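Long-range contact in DNA repair protein RecO (Deinococcus radiodurans, PDB 1U5K), which probably takes part in DNA repair and in recombination through the RecF pathway, and binds a zinc ion through four cysteines: residues A[150-164]-A[170-182]. Numbering follows the deposited sequence.
With ZN (zinc ion), chain C.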
# COMPACT_ATOMS: atom_id res chain seq x y z
N THR A 150 -6.42 7.99 -26.86
CA THR A 150 -6.58 6.74 -27.60
C THR A 150 -6.69 6.85 -29.13
O THR A 150 -6.71 5.84 -29.82
CB THR A 150 -7.82 5.98 -27.07
OG1 THR A 150 -8.96 6.84 -27.03
CG2 THR A 150 -7.62 5.56 -25.63
N ALA A 151 -6.70 8.05 -29.68
CA ALA A 151 -6.84 8.27 -31.11
C ALA A 151 -5.55 8.07 -31.90
O ALA A 151 -5.61 7.78 -33.08
CB ALA A 151 -7.41 9.66 -31.39
N ARG A 152 -4.39 8.20 -31.26
CA ARG A 152 -3.11 8.07 -31.94
C ARG A 152 -2.08 7.25 -31.16
O ARG A 152 -2.07 7.24 -29.94
CB ARG A 152 -2.54 9.46 -32.22
CG ARG A 152 -3.40 10.33 -33.13
CD ARG A 152 -2.73 11.66 -33.40
NE ARG A 152 -3.29 12.45 -34.50
CZ ARG A 152 -3.14 12.23 -35.80
NH1 ARG A 152 -2.47 11.20 -36.31
NH2 ARG A 152 -3.74 13.08 -36.64
N CYS A 153 -1.22 6.53 -31.88
CA CYS A 153 -0.16 5.76 -31.25
C CYS A 153 0.66 6.69 -30.37
O CYS A 153 1.05 7.79 -30.78
CB CYS A 153 0.73 5.10 -32.31
SG CYS A 153 2.26 4.38 -31.70
N ALA A 154 0.91 6.24 -29.15
CA ALA A 154 1.61 7.06 -28.16
C ALA A 154 3.06 7.30 -28.57
O ALA A 154 3.70 8.21 -28.05
CB ALA A 154 1.56 6.38 -26.81
N ARG A 155 3.60 6.51 -29.49
CA ARG A 155 4.99 6.69 -29.90
C ARG A 155 5.12 7.49 -31.19
O ARG A 155 5.76 8.54 -31.20
CB ARG A 155 5.68 5.33 -29.99
CG ARG A 155 7.12 5.35 -30.48
CD ARG A 155 7.87 4.08 -30.19
NE ARG A 155 9.28 4.03 -30.59
CZ ARG A 155 9.72 3.57 -31.76
NH1 ARG A 155 8.87 3.22 -32.70
NH2 ARG A 155 11.02 3.45 -32.01
N CYS A 156 4.56 7.01 -32.30
CA CYS A 156 4.73 7.65 -33.59
C CYS A 156 3.57 8.52 -34.05
O CYS A 156 3.69 9.24 -35.04
CB CYS A 156 4.97 6.60 -34.66
SG CYS A 156 3.51 5.68 -35.17
N GLY A 157 2.41 8.38 -33.42
CA GLY A 157 1.27 9.22 -33.72
C GLY A 157 0.28 8.66 -34.72
O GLY A 157 -0.69 9.35 -34.99
N ALA A 158 0.53 7.48 -35.26
CA ALA A 158 -0.38 6.83 -36.20
C ALA A 158 -1.80 6.66 -35.67
O ALA A 158 -2.03 6.33 -34.50
CB ALA A 158 0.13 5.48 -36.67
N PRO A 159 -2.76 6.94 -36.54
CA PRO A 159 -4.18 6.90 -36.15
C PRO A 159 -4.68 5.52 -35.76
O PRO A 159 -4.26 4.50 -36.32
CB PRO A 159 -4.92 7.51 -37.35
CG PRO A 159 -3.91 7.78 -38.38
CD PRO A 159 -2.53 7.42 -37.91
N ASP A 160 -5.55 5.49 -34.76
CA ASP A 160 -6.28 4.29 -34.38
C ASP A 160 -5.43 3.09 -33.96
O ASP A 160 -5.67 1.99 -34.43
CB ASP A 160 -7.19 3.88 -35.54
CG ASP A 160 -8.08 5.02 -35.98
OD1 ASP A 160 -8.66 5.64 -35.08
OD2 ASP A 160 -8.19 5.40 -37.16
N PRO A 161 -4.52 3.27 -33.01
CA PRO A 161 -3.68 2.17 -32.52
C PRO A 161 -4.52 1.10 -31.83
O PRO A 161 -5.50 1.40 -31.16
CB PRO A 161 -2.76 2.87 -31.51
CG PRO A 161 -3.54 4.03 -31.01
CD PRO A 161 -4.35 4.48 -32.20
N GLU A 162 -4.08 -0.15 -31.94
CA GLU A 162 -4.84 -1.27 -31.41
C GLU A 162 -4.08 -2.08 -30.37
O GLU A 162 -4.57 -3.11 -29.91
CB GLU A 162 -5.25 -2.18 -32.56
CG GLU A 162 -6.10 -1.51 -33.63
CD GLU A 162 -6.63 -2.49 -34.66
OE1 GLU A 162 -5.97 -3.52 -34.91
OE2 GLU A 162 -7.73 -2.24 -35.20
N HIS A 163 -2.86 -1.66 -30.04
CA HIS A 163 -2.01 -2.51 -29.21
C HIS A 163 -1.70 -1.92 -27.84
O HIS A 163 -1.69 -0.70 -27.68
CB HIS A 163 -0.69 -2.82 -29.91
CG HIS A 163 -0.84 -3.52 -31.23
ND1 HIS A 163 -0.28 -4.76 -31.46
CD2 HIS A 163 -1.42 -3.15 -32.39
CE1 HIS A 163 -0.55 -5.13 -32.70
NE2 HIS A 163 -1.24 -4.17 -33.29
N PRO A 164 -1.38 -2.81 -26.90
CA PRO A 164 -0.98 -2.40 -25.55
C PRO A 164 0.28 -1.54 -25.57
O PRO A 164 1.13 -1.73 -26.45
CB PRO A 164 -0.68 -3.72 -24.84
CG PRO A 164 -1.33 -4.77 -25.64
CD PRO A 164 -1.34 -4.27 -27.05
N GLN A 170 -0.99 3.87 -22.62
CA GLN A 170 -1.89 4.36 -23.66
C GLN A 170 -2.09 3.23 -24.66
O GLN A 170 -2.23 2.09 -24.24
CB GLN A 170 -1.28 5.64 -24.24
CG GLN A 170 -1.23 6.75 -23.23
CD GLN A 170 -0.71 8.10 -23.67
OE1 GLN A 170 -0.68 9.00 -22.86
NE2 GLN A 170 -0.38 8.29 -24.94
N LEU A 171 -1.97 3.50 -25.97
CA LEU A 171 -2.02 2.49 -27.01
C LEU A 171 -0.94 2.72 -28.09
O LEU A 171 -0.57 3.85 -28.35
CB LEU A 171 -3.38 2.52 -27.69
CG LEU A 171 -4.61 2.27 -26.81
CD1 LEU A 171 -5.82 2.65 -27.62
CD2 LEU A 171 -4.70 0.84 -26.35
N LEU A 172 -0.45 1.65 -28.69
CA LEU A 172 0.59 1.67 -29.72
C LEU A 172 0.04 1.09 -31.02
O LEU A 172 -0.82 0.20 -30.99
CB LEU A 172 1.81 0.85 -29.30
CG LEU A 172 2.56 1.41 -28.11
CD1 LEU A 172 3.62 0.42 -27.65
CD2 LEU A 172 3.09 2.80 -28.40
N CYS A 173 0.57 1.54 -32.16
CA CYS A 173 0.24 0.94 -33.45
C CYS A 173 0.99 -0.38 -33.64
O CYS A 173 1.93 -0.71 -32.90
CB CYS A 173 0.53 1.89 -34.62
SG CYS A 173 2.29 2.12 -34.96
N SER A 174 0.59 -1.10 -34.67
CA SER A 174 1.15 -2.42 -34.98
C SER A 174 2.66 -2.33 -35.25
O SER A 174 3.39 -3.27 -34.95
CB SER A 174 0.40 -3.08 -36.14
OG SER A 174 0.68 -2.42 -37.38
N LYS A 175 3.14 -1.19 -35.72
CA LYS A 175 4.56 -1.03 -36.00
C LYS A 175 5.39 -0.73 -34.76
O LYS A 175 6.52 -1.17 -34.67
CB LYS A 175 4.78 0.04 -37.07
CG LYS A 175 4.17 -0.24 -38.43
CD LYS A 175 4.83 -1.33 -39.26
CE LYS A 175 4.34 -1.32 -40.73
NZ LYS A 175 5.27 -0.57 -41.66
N CYS A 176 4.84 -0.03 -33.77
CA CYS A 176 5.58 0.33 -32.57
C CYS A 176 5.45 -0.75 -31.49
O CYS A 176 6.27 -0.82 -30.59
CB CYS A 176 5.08 1.68 -32.06
SG CYS A 176 5.52 3.08 -33.12
N ALA A 177 4.48 -1.64 -31.64
CA ALA A 177 4.13 -2.61 -30.62
C ALA A 177 4.92 -3.91 -30.76
O ALA A 177 5.28 -4.33 -31.86
CB ALA A 177 2.65 -2.89 -30.69
N ALA A 178 5.22 -4.54 -29.63
CA ALA A 178 5.83 -5.86 -29.61
C ALA A 178 4.85 -6.89 -29.06
O ALA A 178 5.21 -8.06 -28.95
CB ALA A 178 7.07 -5.82 -28.73
N LEU A 179 3.65 -6.47 -28.66
CA LEU A 179 2.61 -7.37 -28.20
C LEU A 179 1.43 -7.43 -29.18
O LEU A 179 1.22 -6.50 -29.94
CB LEU A 179 2.11 -6.92 -26.83
CG LEU A 179 3.14 -6.95 -25.70
CD1 LEU A 179 2.52 -6.31 -24.46
CD2 LEU A 179 3.54 -8.39 -25.46
N PRO A 180 0.68 -8.53 -29.17
CA PRO A 180 -0.50 -8.65 -30.04
C PRO A 180 -1.59 -7.64 -29.73
O PRO A 180 -1.64 -7.12 -28.63
CB PRO A 180 -1.02 -10.07 -29.79
CG PRO A 180 -0.17 -10.68 -28.73
CD PRO A 180 0.92 -9.73 -28.36
N PRO A 181 -2.49 -7.39 -30.67
CA PRO A 181 -3.51 -6.36 -30.48
C PRO A 181 -4.48 -6.73 -29.36
O PRO A 181 -4.63 -7.91 -29.06
CB PRO A 181 -4.21 -6.29 -31.83
CG PRO A 181 -3.88 -7.54 -32.56
CD PRO A 181 -2.64 -8.09 -31.96
N TYR A 182 -5.05 -5.72 -28.70
CA TYR A 182 -6.17 -5.97 -27.81
C TYR A 182 -7.31 -6.56 -28.63
O TYR A 182 -7.52 -6.15 -29.77
CB TYR A 182 -6.65 -4.67 -27.19
CG TYR A 182 -5.79 -4.12 -26.08
CD1 TYR A 182 -5.30 -2.82 -26.15
CD2 TYR A 182 -5.49 -4.86 -24.95
CE1 TYR A 182 -4.53 -2.31 -25.13
CE2 TYR A 182 -4.77 -4.34 -23.90
CZ TYR A 182 -4.29 -3.05 -23.99
OH TYR A 182 -3.52 -2.50 -22.97
ZN ZN C . 3.35 3.84 -33.82
O HOH W 1 -2.37 6.25 -27.35
O HOH W 2 -2.57 -0.53 -34.87
O HOH W 3 2.81 -3.72 -27.50
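The SG of C153 is gripped by three backbone N-H groups and a zinc ion: C173 N reaches it across the contact at 3.3 Å and 165°, while R155 N and C156 N come from its own turn. With SG anti to the backbone N (chi1 169°), C153 points its sulfur at the zinc, 2.4 Å away, and C156, C173 and C176 complete the tetrathiolate. R155 reaches across, extended, its NH1 donating to C176 SG at 3.4 Å with the sulfur in the guanidinium plane; these N-H donors probably offset part of the thiolate charge. Two CxxC turns facing each other across one metal, joined by the hairpin of 163-164 and 171-172, are consistent with a zinc beta-ribbon, as expected for the RecO C-terminal family. The hydrogen-bonded pair H163–L172 is closed in both directions, with L172 N 2.8 Å from H163 O. H163 ND1 donates to L179 O at 2.8 Å, in both the ring and carbonyl planes. P181 CB makes a CH-pi contact with one ring face, 4.0 Å from the centroid; S174 CA lies over the opposite one. Replacing H163 by alanine would probably leave L179 O without this donor and open a gap between P181 and S174. Next along the strand, P164 CG lies over the Y182 ring in a second CH-pi contact, 3.9 Å from the centroid; Y182 also packs on L190 of helix 184-192.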